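Local coordinates for response regulator receiver protein (Pseudoalteromonas atlantica T6c, PDB 3KTO) that probably acts as a CheY-like receiver module in two-component signalling, possibly in transcriptional control, at residues Leu11-Lys16 with Ile107-Ile112; Gln45-Asp50 with Arg77-Pro82; Glu57-Leu60 with Lys64-Gly67; Pro82-Ala87 with Val117-Gln122; Arg97-Arg100 with Asp105-Glu108. One frame throughout, in Å; residues are numbered along the deposited sequence.

Contact 1. Residues Leu11-Lys16 with Ile107-Ile112; sequences LVDHQK and IEKPFI
D13 and K109 meet at the C-terminal end of the parallel sheet of a CheY-like receiver fold, where these domains have their acidic site. D13 follows strand 8-12 and K109 follows strand 105-108. The two side chains come from opposite directions and form a salt bridge, D13 OD2 to K109 NZ at 3.0 Å. The hydrogen-bond geometry within this salt bridge is weak. D13 has CG anti to its own N (chi1 -174°), which turns the carboxylate toward the lysine. K109 runs out from the end of its strand and bends once, at chi3 (-69°), before NZ reaches the acid.

E57 of strand 51-57 makes a second salt bridge to the same ammonium group. Two acids therefore share one lysine. This agrees with receiver domains in general, where a lysine from the end of the last strand points into the acidic cluster. The peptide bond between K109 and P110 is cis, and it turns the chain straight after the lysine. With an alanine at D13, K109 would probably be left with E57 as its remaining acid here, and the turn to Q15 would lose its acceptor. That turn is an Asx turn. D13 OD1, on its anti side and somewhat out of the carboxylate plane, accepts from Q15 N at 2.7 Å with an N-H...O angle of 162°.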
# COMPACT_ATOMS: atom_id res chain seq x y z
N LEU A 11 -17.74 -2.62 -8.45
CA LEU A 11 -16.53 -2.60 -7.63
C LEU A 11 -16.13 -1.15 -7.39
O LEU A 11 -15.93 -0.38 -8.34
CB LEU A 11 -15.39 -3.35 -8.33
CG LEU A 11 -13.99 -3.22 -7.69
CD1 LEU A 11 -14.02 -3.68 -6.24
CD2 LEU A 11 -12.99 -4.04 -8.48
N VAL A 12 -16.06 -0.75 -6.13
CA VAL A 12 -15.66 0.61 -5.78
C VAL A 12 -14.34 0.47 -5.01
O VAL A 12 -14.31 -0.05 -3.89
CB VAL A 12 -16.73 1.30 -4.90
CG1 VAL A 12 -16.43 2.77 -4.78
CG2 VAL A 12 -18.10 1.10 -5.51
N ASP A 13 -13.26 0.94 -5.62
CA ASP A 13 -11.93 0.83 -5.04
C ASP A 13 -11.08 1.90 -5.72
O ASP A 13 -11.04 1.96 -6.95
CB ASP A 13 -11.37 -0.57 -5.34
CG ASP A 13 -10.05 -0.85 -4.66
OD1 ASP A 13 -9.24 0.09 -4.51
OD2 ASP A 13 -9.81 -2.02 -4.28
N HIS A 14 -10.40 2.73 -4.93
CA HIS A 14 -9.57 3.80 -5.48
C HIS A 14 -8.22 3.32 -6.01
O HIS A 14 -7.47 4.09 -6.62
CB HIS A 14 -9.32 4.86 -4.41
CG HIS A 14 -8.57 4.34 -3.22
ND1 HIS A 14 -9.11 3.44 -2.34
CD2 HIS A 14 -7.30 4.55 -2.81
CE1 HIS A 14 -8.21 3.11 -1.43
NE2 HIS A 14 -7.10 3.77 -1.70
N GLN A 15 -7.89 2.05 -5.78
CA GLN A 15 -6.63 1.51 -6.26
C GLN A 15 -6.75 0.97 -7.68
O GLN A 15 -7.43 -0.03 -7.92
CB GLN A 15 -6.14 0.40 -5.33
CG GLN A 15 -5.58 0.91 -4.01
CD GLN A 15 -4.32 1.75 -4.19
OE1 GLN A 15 -3.42 1.38 -4.95
NE2 GLN A 15 -4.24 2.87 -3.49
N LYS A 16 -6.10 1.65 -8.62
CA LYS A 16 -6.12 1.25 -10.02
C LYS A 16 -5.72 -0.21 -10.21
O LYS A 16 -6.40 -0.95 -10.91
CB LYS A 16 -5.20 2.14 -10.85
CG LYS A 16 -5.72 3.55 -11.07
CD LYS A 16 -4.87 4.29 -12.09
CE LYS A 16 -3.47 4.55 -11.58
NZ LYS A 16 -3.49 5.53 -10.46
N ILE A 107 -13.06 -9.20 3.58
CA ILE A 107 -11.84 -9.87 3.14
C ILE A 107 -10.61 -8.98 3.25
O ILE A 107 -10.57 -7.88 2.70
CB ILE A 107 -11.95 -10.31 1.66
CG1 ILE A 107 -13.17 -11.21 1.44
CG2 ILE A 107 -10.69 -11.08 1.25
CD1 ILE A 107 -13.38 -11.60 -0.01
N GLU A 108 -9.59 -9.44 3.97
CA GLU A 108 -8.37 -8.66 4.10
C GLU A 108 -7.56 -8.84 2.83
O GLU A 108 -7.60 -9.91 2.22
CB GLU A 108 -7.54 -9.14 5.29
CG GLU A 108 -8.20 -8.96 6.64
CD GLU A 108 -7.50 -9.76 7.72
OE1 GLU A 108 -7.75 -10.99 7.81
OE2 GLU A 108 -6.68 -9.18 8.47
N LYS A 109 -6.86 -7.79 2.41
CA LYS A 109 -6.00 -7.84 1.22
C LYS A 109 -4.56 -7.67 1.74
O LYS A 109 -4.33 -6.94 2.69
CB LYS A 109 -6.33 -6.70 0.25
CG LYS A 109 -7.69 -6.82 -0.42
CD LYS A 109 -7.84 -5.80 -1.55
CE LYS A 109 -7.94 -4.37 -1.03
NZ LYS A 109 -8.12 -3.38 -2.14
N PRO A 110 -3.58 -8.37 1.13
CA PRO A 110 -3.67 -9.31 0.01
C PRO A 110 -4.59 -10.46 0.38
O PRO A 110 -4.55 -10.99 1.49
CB PRO A 110 -2.22 -9.75 -0.18
CG PRO A 110 -1.66 -9.65 1.20
CD PRO A 110 -2.20 -8.32 1.65
N PHE A 111 -5.43 -10.85 -0.57
CA PHE A 111 -6.40 -11.91 -0.35
C PHE A 111 -6.08 -13.21 -1.06
O PHE A 111 -5.20 -13.29 -1.92
CB PHE A 111 -7.77 -11.44 -0.82
CG PHE A 111 -7.82 -11.10 -2.27
CD1 PHE A 111 -7.17 -9.97 -2.75
CD2 PHE A 111 -8.45 -11.95 -3.18
CE1 PHE A 111 -7.15 -9.68 -4.11
CE2 PHE A 111 -8.43 -11.66 -4.54
CZ PHE A 111 -7.78 -10.53 -5.00
N ILE A 112 -6.83 -14.24 -0.68
CA ILE A 112 -6.70 -15.56 -1.26
C ILE A 112 -7.72 -15.55 -2.39
O ILE A 112 -8.91 -15.36 -2.14
CB ILE A 112 -7.05 -16.63 -0.23
CG1 ILE A 112 -6.30 -16.35 1.07
CG2 ILE A 112 -6.68 -18.00 -0.76
CD1 ILE A 112 -6.71 -17.23 2.23

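Contact 2. Residues Gln45-Asp50 with Arg77-Pro82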
# COMPACT_ATOMS: atom_id res chain seq x y z
N GLN A 45 -23.79 6.96 -10.41
CA GLN A 45 -24.22 5.82 -11.19
C GLN A 45 -25.65 5.41 -10.93
O GLN A 45 -26.06 5.25 -9.78
CB GLN A 45 -23.29 4.63 -10.90
CG GLN A 45 -23.66 3.34 -11.61
CD GLN A 45 -23.56 3.46 -13.12
OE1 GLN A 45 -22.55 3.91 -13.65
NE2 GLN A 45 -24.62 3.05 -13.81
N GLN A 46 -26.41 5.24 -12.00
CA GLN A 46 -27.80 4.81 -11.88
C GLN A 46 -27.74 3.31 -11.59
O GLN A 46 -27.43 2.52 -12.48
CB GLN A 46 -28.55 5.08 -13.19
CG GLN A 46 -29.85 5.88 -13.03
CD GLN A 46 -30.94 5.13 -12.28
OE1 GLN A 46 -32.06 5.63 -12.14
NE2 GLN A 46 -30.62 3.94 -11.78
N ILE A 47 -28.02 2.93 -10.35
CA ILE A 47 -27.97 1.53 -9.98
C ILE A 47 -28.85 0.71 -10.91
O ILE A 47 -30.07 0.89 -10.95
CB ILE A 47 -28.42 1.32 -8.52
CG1 ILE A 47 -27.55 2.16 -7.59
CG2 ILE A 47 -28.30 -0.16 -8.15
CD1 ILE A 47 -27.79 1.94 -6.11
N SER A 48 -28.21 -0.18 -11.66
CA SER A 48 -28.90 -1.03 -12.62
C SER A 48 -29.74 -2.14 -12.01
O SER A 48 -29.42 -2.65 -10.93
CB SER A 48 -27.88 -1.64 -13.59
OG SER A 48 -28.51 -2.55 -14.47
N ASP A 49 -30.81 -2.51 -12.70
CA ASP A 49 -31.69 -3.58 -12.23
C ASP A 49 -31.01 -4.93 -12.45
O ASP A 49 -31.49 -5.95 -11.96
CB ASP A 49 -33.03 -3.54 -12.97
CG ASP A 49 -33.93 -2.42 -12.48
OD1 ASP A 49 -34.40 -2.50 -11.32
OD2 ASP A 49 -34.17 -1.46 -13.25
N ASP A 50 -29.90 -4.93 -13.18
CA ASP A 50 -29.16 -6.15 -13.44
C ASP A 50 -28.00 -6.32 -12.46
O ASP A 50 -27.21 -7.27 -12.56
CB ASP A 50 -28.65 -6.15 -14.88
CG ASP A 50 -29.77 -6.21 -15.90
OD1 ASP A 50 -30.45 -7.25 -15.98
OD2 ASP A 50 -29.98 -5.20 -16.61
N ARG A 77 -30.80 3.88 2.20
CA ARG A 77 -31.66 4.27 1.08
C ARG A 77 -32.42 3.11 0.46
O ARG A 77 -32.91 3.21 -0.66
CB ARG A 77 -30.83 4.96 0.00
CG ARG A 77 -30.21 6.26 0.45
CD ARG A 77 -29.44 6.91 -0.67
NE ARG A 77 -28.78 8.13 -0.23
CZ ARG A 77 -28.02 8.89 -1.01
NH1 ARG A 77 -27.84 8.56 -2.28
NH2 ARG A 77 -27.44 9.98 -0.51
N GLY A 78 -32.50 2.00 1.18
CA GLY A 78 -33.23 0.85 0.68
C GLY A 78 -32.53 -0.06 -0.31
O GLY A 78 -33.13 -1.04 -0.76
N PHE A 79 -31.29 0.23 -0.67
CA PHE A 79 -30.56 -0.62 -1.61
C PHE A 79 -29.94 -1.79 -0.87
O PHE A 79 -29.05 -1.61 -0.04
CB PHE A 79 -29.49 0.20 -2.33
CG PHE A 79 -30.04 1.14 -3.36
CD1 PHE A 79 -30.56 0.66 -4.56
CD2 PHE A 79 -30.05 2.51 -3.12
CE1 PHE A 79 -31.08 1.53 -5.51
CE2 PHE A 79 -30.57 3.39 -4.07
CZ PHE A 79 -31.09 2.90 -5.26
N HIS A 80 -30.40 -3.00 -1.18
CA HIS A 80 -29.89 -4.19 -0.52
C HIS A 80 -29.23 -5.20 -1.46
O HIS A 80 -29.86 -6.18 -1.88
CB HIS A 80 -31.02 -4.87 0.25
CG HIS A 80 -31.64 -4.00 1.30
ND1 HIS A 80 -32.49 -2.96 0.99
CD2 HIS A 80 -31.50 -3.98 2.65
CE1 HIS A 80 -32.84 -2.34 2.10
NE2 HIS A 80 -32.26 -2.93 3.12
N LEU A 81 -27.96 -4.97 -1.76
CA LEU A 81 -27.20 -5.85 -2.63
C LEU A 81 -26.12 -6.52 -1.80
O LEU A 81 -25.44 -5.86 -1.02
CB LEU A 81 -26.54 -5.05 -3.75
CG LEU A 81 -27.45 -4.27 -4.71
CD1 LEU A 81 -26.60 -3.36 -5.59
CD2 LEU A 81 -28.25 -5.24 -5.56
N PRO A 82 -25.94 -7.84 -1.96
CA PRO A 82 -24.91 -8.55 -1.20
C PRO A 82 -23.60 -7.82 -1.45
O PRO A 82 -23.20 -7.63 -2.60
CB PRO A 82 -24.91 -9.94 -1.84
CG PRO A 82 -26.33 -10.10 -2.30
CD PRO A 82 -26.64 -8.75 -2.89
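I47 packs on F79 where two loops of the receiver domain meet. Residues 45-50 lead into strand 51-57, and residues 77-82 lead into strand 83-87, both strands of its parallel sheet. The contact lies on the surface, at the end of the sheet where these strands begin.

The tight part is one methyl group on one ring. I47 CD1 sits over the centre of the F79 face, 3.3 Å from the ring centroid and 10° off its normal. This is a CH-pi contact. F79 CE1 and CD1 are both 3.4 Å from I47 CD1. The two side chains approach from opposite directions. I47 CG1 is anti to the carbonyl carbon (chi1 -57°), and CD1 extends beyond it to the ring.

The other branch of I47 is looser. Its CG2 comes no nearer than 4.4 Å to L81 CD1. F79 itself stays largely exposed to solvent. It follows G78, the C-prime residue of the Schellman motif that ends helix 66-76.

No hydrogen bond links the two loops. Their polar groups bond locally, as in the ST turn in which S48 OG accepts from D50 N at 3.0 Å. The junction between these loops therefore rests on CH-pi and apolar contact, without directional polar bonds.

Contact 3. Residues Glu57-Leu60 with Lys64-Gly67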
# COMPACT_ATOMS: atom_id res chain seq x y z
N GLU A 57 -13.98 -1.29 -1.21
CA GLU A 57 -12.76 -1.12 -0.43
C GLU A 57 -13.23 -0.32 0.78
O GLU A 57 -13.88 0.71 0.64
CB GLU A 57 -11.72 -0.33 -1.24
CG GLU A 57 -10.68 0.46 -0.43
CD GLU A 57 -9.81 -0.40 0.47
OE1 GLU A 57 -9.12 -1.32 -0.04
OE2 GLU A 57 -9.80 -0.15 1.69
N ALA A 58 -12.92 -0.82 1.97
CA ALA A 58 -13.34 -0.17 3.20
C ALA A 58 -12.82 1.24 3.40
O ALA A 58 -13.53 2.09 3.97
CB ALA A 58 -12.93 -1.04 4.43
N HIS A 59 -11.61 1.51 2.95
CA HIS A 59 -10.99 2.82 3.16
C HIS A 59 -10.71 3.58 1.86
O HIS A 59 -9.55 3.85 1.53
CB HIS A 59 -9.70 2.64 3.95
CG HIS A 59 -9.85 1.75 5.14
ND1 HIS A 59 -10.82 1.94 6.10
CD2 HIS A 59 -9.15 0.65 5.52
CE1 HIS A 59 -10.70 1.00 7.02
NE2 HIS A 59 -9.70 0.21 6.70
N LEU A 60 -11.77 3.90 1.14
CA LEU A 60 -11.65 4.62 -0.13
C LEU A 60 -10.84 5.90 0.02
O LEU A 60 -11.07 6.69 0.94
CB LEU A 60 -13.04 4.93 -0.68
CG LEU A 60 -13.82 3.68 -1.13
CD1 LEU A 60 -15.29 4.03 -1.32
CD2 LEU A 60 -13.21 3.13 -2.41
N LYS A 64 -10.49 6.52 6.31
CA LYS A 64 -10.89 5.37 7.11
C LYS A 64 -12.38 5.12 7.12
O LYS A 64 -13.17 6.03 7.37
CB LYS A 64 -10.39 5.51 8.55
CG LYS A 64 -10.49 4.22 9.34
CD LYS A 64 -9.93 4.39 10.74
CE LYS A 64 -9.83 3.06 11.46
NZ LYS A 64 -9.37 3.25 12.87
N ASP A 65 -12.76 3.88 6.83
CA ASP A 65 -14.15 3.46 6.84
C ASP A 65 -15.08 4.13 5.83
O ASP A 65 -16.27 3.87 5.86
CB ASP A 65 -14.75 3.64 8.24
CG ASP A 65 -14.17 2.68 9.27
OD1 ASP A 65 -13.41 1.76 8.89
OD2 ASP A 65 -14.48 2.86 10.47
N SER A 66 -14.56 4.96 4.93
CA SER A 66 -15.44 5.64 3.96
C SER A 66 -16.21 4.66 3.06
O SER A 66 -17.33 4.94 2.65
CB SER A 66 -14.66 6.66 3.12
OG SER A 66 -13.62 6.08 2.36
N GLY A 67 -15.61 3.51 2.77
CA GLY A 67 -16.30 2.53 1.95
C GLY A 67 -17.47 1.93 2.71
O GLY A 67 -18.54 1.70 2.14
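A58 and G67 bring the two backbones together, their CA atoms 4.2 Å apart, and G67 N donates to A58 O at 2.8 Å. G67 CA also makes a CA-H...O contact with E57 O at 3.3 Å. A beta-carbon on G67 would fall 1.8 Å from that oxygen, a clash, so the close approach needs glycine.

H59 carries the main side-chain bond. Its ND1 accepts from D65 N at 2.8 Å, nearly straight at 176° and in the plane of the ring. A58 CB lies over one face of the imidazole. The H59 ring and the D65 carboxylate lie side by side and point the same way, with D65 OD1 3.4 Å from H59 CE1.

The contact closes the loop between strand 51-57 and helix 66-76 of the receiver fold. E57 appears to stand at the place where receiver domains usually carry the phosphoacceptor aspartate. Its OE2 uses the anti lone pair to accept from H59 N.

An alanine in place of H59 would remove the acceptor of D65 N and is likely to leave the start of the helix less firmly tied to the loop. NE2 of H59 also has a weak hydrogen bond to S89 O.

The polar ends have further partners. K64 forms a salt bridge with D91, and D65 is held by T94 and R97. S66 OG bonds to K63 O and touches L60 CB at 3.3 Å. On the helix side of L60, its CD1 rests 3.7 Å from G67 CA.

Contact 4. Residues Pro82-Ala87 with Val117-Gln122; sequences PTIVMA and VHDVQQ
In the doubly wound alpha/beta receiver fold, I84 of the inner strand 83-87 packs on D119 and V120 of the C-terminal helix 113-127. The contact joins the sheet to one of the helices that cover it. I84 does all the touching from the strand side, through its terminal methyl.

I84 CD1 lies 3.5 Å from D119 CB and 3.8 Å from V120 CG2. The side chain leaves the strand with CG1 anti to the carbonyl carbon, and chi2 of 174° stretches it fully. CD1 is thus carried to the helix surface. It meets the two residues in different ways. I84 and V120 cross at about a right angle, methyl to methyl. Against D119 it is the apolar CB that takes the contact, and the carboxylate leads on past it. The CA atoms of I84 and D119 are 7.6 Å apart.

No hydrogen bond crosses between the segments, and the packing is apolar. The polar end of D119 belongs to another neighbour. Its OD2 comes close to a carboxylate oxygen of D105 on strand 105-108. Two like charges so near would probably raise the pKa of one of them, and a shared proton is possible.

Neighbours extend the apolar layer. I107 of strand 105-108 touches both I84 and D119, and L26 of helix 16-26 packs on V120. A central parallel strand covered by a helix in this way belongs to the three-layer alpha/beta sandwich of CheY-like domains.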
# COMPACT_ATOMS: atom_id res chain seq x y z
N PRO A 82 -25.94 -7.84 -1.96
CA PRO A 82 -24.91 -8.55 -1.20
C PRO A 82 -23.60 -7.82 -1.45
O PRO A 82 -23.20 -7.63 -2.60
CB PRO A 82 -24.91 -9.94 -1.84
CG PRO A 82 -26.33 -10.10 -2.30
CD PRO A 82 -26.64 -8.75 -2.89
N THR A 83 -22.94 -7.40 -0.38
CA THR A 83 -21.70 -6.66 -0.52
C THR A 83 -20.51 -7.30 0.17
O THR A 83 -20.57 -7.69 1.33
CB THR A 83 -21.87 -5.23 0.02
OG1 THR A 83 -22.92 -4.56 -0.70
CG2 THR A 83 -20.57 -4.45 -0.10
N ILE A 84 -19.41 -7.40 -0.58
CA ILE A 84 -18.16 -7.94 -0.08
C ILE A 84 -17.28 -6.73 0.22
O ILE A 84 -16.97 -5.95 -0.67
CB ILE A 84 -17.44 -8.80 -1.16
CG1 ILE A 84 -18.32 -9.97 -1.60
CG2 ILE A 84 -16.12 -9.30 -0.63
CD1 ILE A 84 -17.72 -10.76 -2.76
N VAL A 85 -16.89 -6.55 1.48
CA VAL A 85 -16.03 -5.44 1.84
C VAL A 85 -14.58 -5.94 1.92
O VAL A 85 -14.31 -6.99 2.49
CB VAL A 85 -16.47 -4.81 3.17
CG1 VAL A 85 -15.48 -3.76 3.62
CG2 VAL A 85 -17.86 -4.18 3.01
N MSE A 86 -13.65 -5.19 1.33
CA MSE A 86 -12.24 -5.57 1.32
C MSE A 86 -11.39 -4.43 1.86
O MSE A 86 -11.74 -3.26 1.73
CB MSE A 86 -11.79 -5.90 -0.11
CG MSE A 86 -12.62 -6.99 -0.78
SE MSE A 86 -11.96 -7.44 -2.55
CE MSE A 86 -10.55 -8.64 -2.01
N ALA A 87 -10.26 -4.77 2.48
CA ALA A 87 -9.37 -3.76 3.03
C ALA A 87 -7.97 -4.32 3.13
O ALA A 87 -7.78 -5.49 3.45
CB ALA A 87 -9.87 -3.32 4.42
N VAL A 117 -13.24 -15.50 -5.17
CA VAL A 117 -13.98 -16.17 -6.24
C VAL A 117 -15.22 -16.85 -5.68
O VAL A 117 -16.31 -16.71 -6.21
CB VAL A 117 -13.07 -17.19 -6.99
CG1 VAL A 117 -13.88 -17.95 -8.04
CG2 VAL A 117 -11.93 -16.45 -7.66
N HIS A 118 -15.04 -17.56 -4.57
CA HIS A 118 -16.15 -18.25 -3.93
C HIS A 118 -17.26 -17.29 -3.50
O HIS A 118 -18.43 -17.54 -3.76
CB HIS A 118 -15.64 -19.04 -2.72
CG HIS A 118 -16.72 -19.78 -2.00
ND1 HIS A 118 -17.54 -19.18 -1.07
CD2 HIS A 118 -17.15 -21.06 -2.10
CE1 HIS A 118 -18.43 -20.06 -0.63
NE2 HIS A 118 -18.21 -21.20 -1.25
N ASP A 119 -16.88 -16.20 -2.83
CA ASP A 119 -17.86 -15.21 -2.38
C ASP A 119 -18.68 -14.65 -3.52
O ASP A 119 -19.89 -14.45 -3.39
CB ASP A 119 -17.17 -14.06 -1.65
CG ASP A 119 -16.69 -14.44 -0.27
OD1 ASP A 119 -17.08 -15.52 0.22
OD2 ASP A 119 -15.94 -13.65 0.34
N VAL A 120 -18.02 -14.38 -4.64
CA VAL A 120 -18.71 -13.83 -5.80
C VAL A 120 -19.63 -14.86 -6.45
O VAL A 120 -20.76 -14.54 -6.82
CB VAL A 120 -17.70 -13.31 -6.83
CG1 VAL A 120 -18.41 -12.88 -8.10
CG2 VAL A 120 -16.93 -12.12 -6.23
N GLN A 121 -19.16 -16.09 -6.60
CA GLN A 121 -19.97 -17.15 -7.19
C GLN A 121 -21.24 -17.34 -6.37
O GLN A 121 -22.33 -17.55 -6.91
CB GLN A 121 -19.18 -18.46 -7.23
CG GLN A 121 -19.84 -19.55 -8.07
CD GLN A 121 -19.87 -19.21 -9.55
OE1 GLN A 121 -20.92 -18.88 -10.10
NE2 GLN A 121 -18.71 -19.28 -10.19
N GLN A 122 -21.09 -17.25 -5.05
CA GLN A 122 -22.23 -17.40 -4.15
C GLN A 122 -23.28 -16.34 -4.45
O GLN A 122 -24.48 -16.62 -4.50
CB GLN A 122 -21.76 -17.30 -2.70
CG GLN A 122 -22.87 -17.51 -1.68
CD GLN A 122 -22.35 -17.56 -0.25
OE1 GLN A 122 -21.57 -18.45 0.11
NE2 GLN A 122 -22.79 -16.62 0.57

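Contact 5. Residues Arg97-Arg100 with Asp105-Glu108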
# COMPACT_ATOMS: atom_id res chain seq x y z
N ARG A 97 -17.90 -2.92 12.23
CA ARG A 97 -18.77 -1.93 11.62
C ARG A 97 -19.27 -2.45 10.27
O ARG A 97 -20.43 -2.25 9.89
CB ARG A 97 -18.02 -0.61 11.44
CG ARG A 97 -18.85 0.46 10.78
CD ARG A 97 -18.06 1.75 10.66
NE ARG A 97 -18.90 2.81 10.09
CZ ARG A 97 -18.51 4.07 9.97
NH1 ARG A 97 -17.31 4.45 10.38
NH2 ARG A 97 -19.34 4.96 9.44
N ALA A 98 -18.38 -3.12 9.54
CA ALA A 98 -18.71 -3.68 8.24
C ALA A 98 -19.81 -4.72 8.37
O ALA A 98 -20.78 -4.70 7.61
CB ALA A 98 -17.47 -4.30 7.62
N MSE A 99 -19.66 -5.63 9.33
CA MSE A 99 -20.66 -6.67 9.52
C MSE A 99 -22.01 -6.07 9.95
O MSE A 99 -23.06 -6.52 9.50
CB MSE A 99 -20.18 -7.72 10.53
CG MSE A 99 -18.90 -8.49 10.08
SE MSE A 99 -18.85 -9.06 8.21
CE MSE A 99 -18.17 -7.46 7.49
N ARG A 100 -21.99 -5.05 10.81
CA ARG A 100 -23.24 -4.42 11.22
C ARG A 100 -23.87 -3.66 10.05
O ARG A 100 -25.06 -3.37 10.06
CB ARG A 100 -23.01 -3.46 12.38
CG ARG A 100 -22.86 -4.16 13.72
CD ARG A 100 -22.47 -3.20 14.82
NE ARG A 100 -22.52 -3.85 16.12
CZ ARG A 100 -21.80 -3.45 17.17
NH1 ARG A 100 -20.99 -2.41 17.05
NH2 ARG A 100 -21.90 -4.09 18.33
N ASP A 105 -19.46 -10.37 3.55
CA ASP A 105 -18.15 -10.87 3.98
C ASP A 105 -17.18 -9.69 4.04
O ASP A 105 -17.42 -8.64 3.44
CB ASP A 105 -17.63 -11.95 3.01
CG ASP A 105 -16.51 -12.81 3.63
OD1 ASP A 105 -16.34 -12.79 4.86
OD2 ASP A 105 -15.81 -13.52 2.87
N PHE A 106 -16.10 -9.87 4.80
CA PHE A 106 -15.06 -8.86 4.94
C PHE A 106 -13.79 -9.64 4.61
O PHE A 106 -13.49 -10.64 5.26
CB PHE A 106 -15.02 -8.34 6.38
CG PHE A 106 -14.07 -7.20 6.60
CD1 PHE A 106 -14.51 -5.89 6.51
CD2 PHE A 106 -12.73 -7.44 6.86
CE1 PHE A 106 -13.63 -4.83 6.67
CE2 PHE A 106 -11.83 -6.38 7.02
CZ PHE A 106 -12.28 -5.07 6.93
N ILE A 107 -13.06 -9.20 3.58
CA ILE A 107 -11.84 -9.87 3.14
C ILE A 107 -10.61 -8.98 3.25
O ILE A 107 -10.57 -7.88 2.70
CB ILE A 107 -11.95 -10.31 1.66
CG1 ILE A 107 -13.17 -11.21 1.44
CG2 ILE A 107 -10.69 -11.08 1.25
CD1 ILE A 107 -13.38 -11.60 -0.01
N GLU A 108 -9.59 -9.44 3.97
CA GLU A 108 -8.37 -8.66 4.10
C GLU A 108 -7.56 -8.84 2.83
O GLU A 108 -7.60 -9.91 2.22
CB GLU A 108 -7.54 -9.14 5.29
CG GLU A 108 -8.20 -8.96 6.64
CD GLU A 108 -7.50 -9.76 7.72
OE1 GLU A 108 -7.75 -10.99 7.81
OE2 GLU A 108 -6.68 -9.18 8.47
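A98 and M99 of helix 92-100 pack on F106 of strand 105-108. Helix and strand belong to one beta-alpha-beta crossover of the receiver fold, which starts from strand 83-87. M99 is a selenomethionine here.

The contacts across are apolar. A98 CB lies 3.5 Å from F106 CD1, with its methyl directed at the strand. M99 works differently. Its chain is bent at chi2 (-43°) and again at chi3 (85°), which folds the terminal methyl back onto the strand. M99 CE then sits 3.5 Å from F106 CB and 4.2 Å from D105 C. The M99 and F106 side chains cross at about a right angle. V85 and A87 of strand 83-87 also touch F106. Three residues before K109, F106 occupies the position of the switch aromatic in CheY-like domains; a switching role here is only inferred.

Polar interactions stay within the strand or lead to other elements. R97 forms a salt bridge with E72 of helix 66-76. No hydrogen bond joins the two segments. Within the strand, F106 N makes a weak bond to D105 OD1 at 2.9 Å, bent to 135°.

In the fold
Contacts 1 and 3 meet at the presumed acidic site, with centres 11 Å apart. The join is E57 OE1 to K109 NZ, at 3.1 Å. Contact 4 touches both through strand 83-87: A87 O probably accepts from K109 N, and M86 O probably accepts from A58 N. Contact 5 shares strand 105-108 with contact 1. It reaches contact 3 through R97 NH1 and D65 OD2, at 3.2 Å. Contacts 4 and 5 come together where I107 CD1 packs on I84 CG2, 3.6 Å apart. Contact 2 lies at the far end of the sheet, its centre 20 Å from that of contact 1, and shares P82 with contact 4.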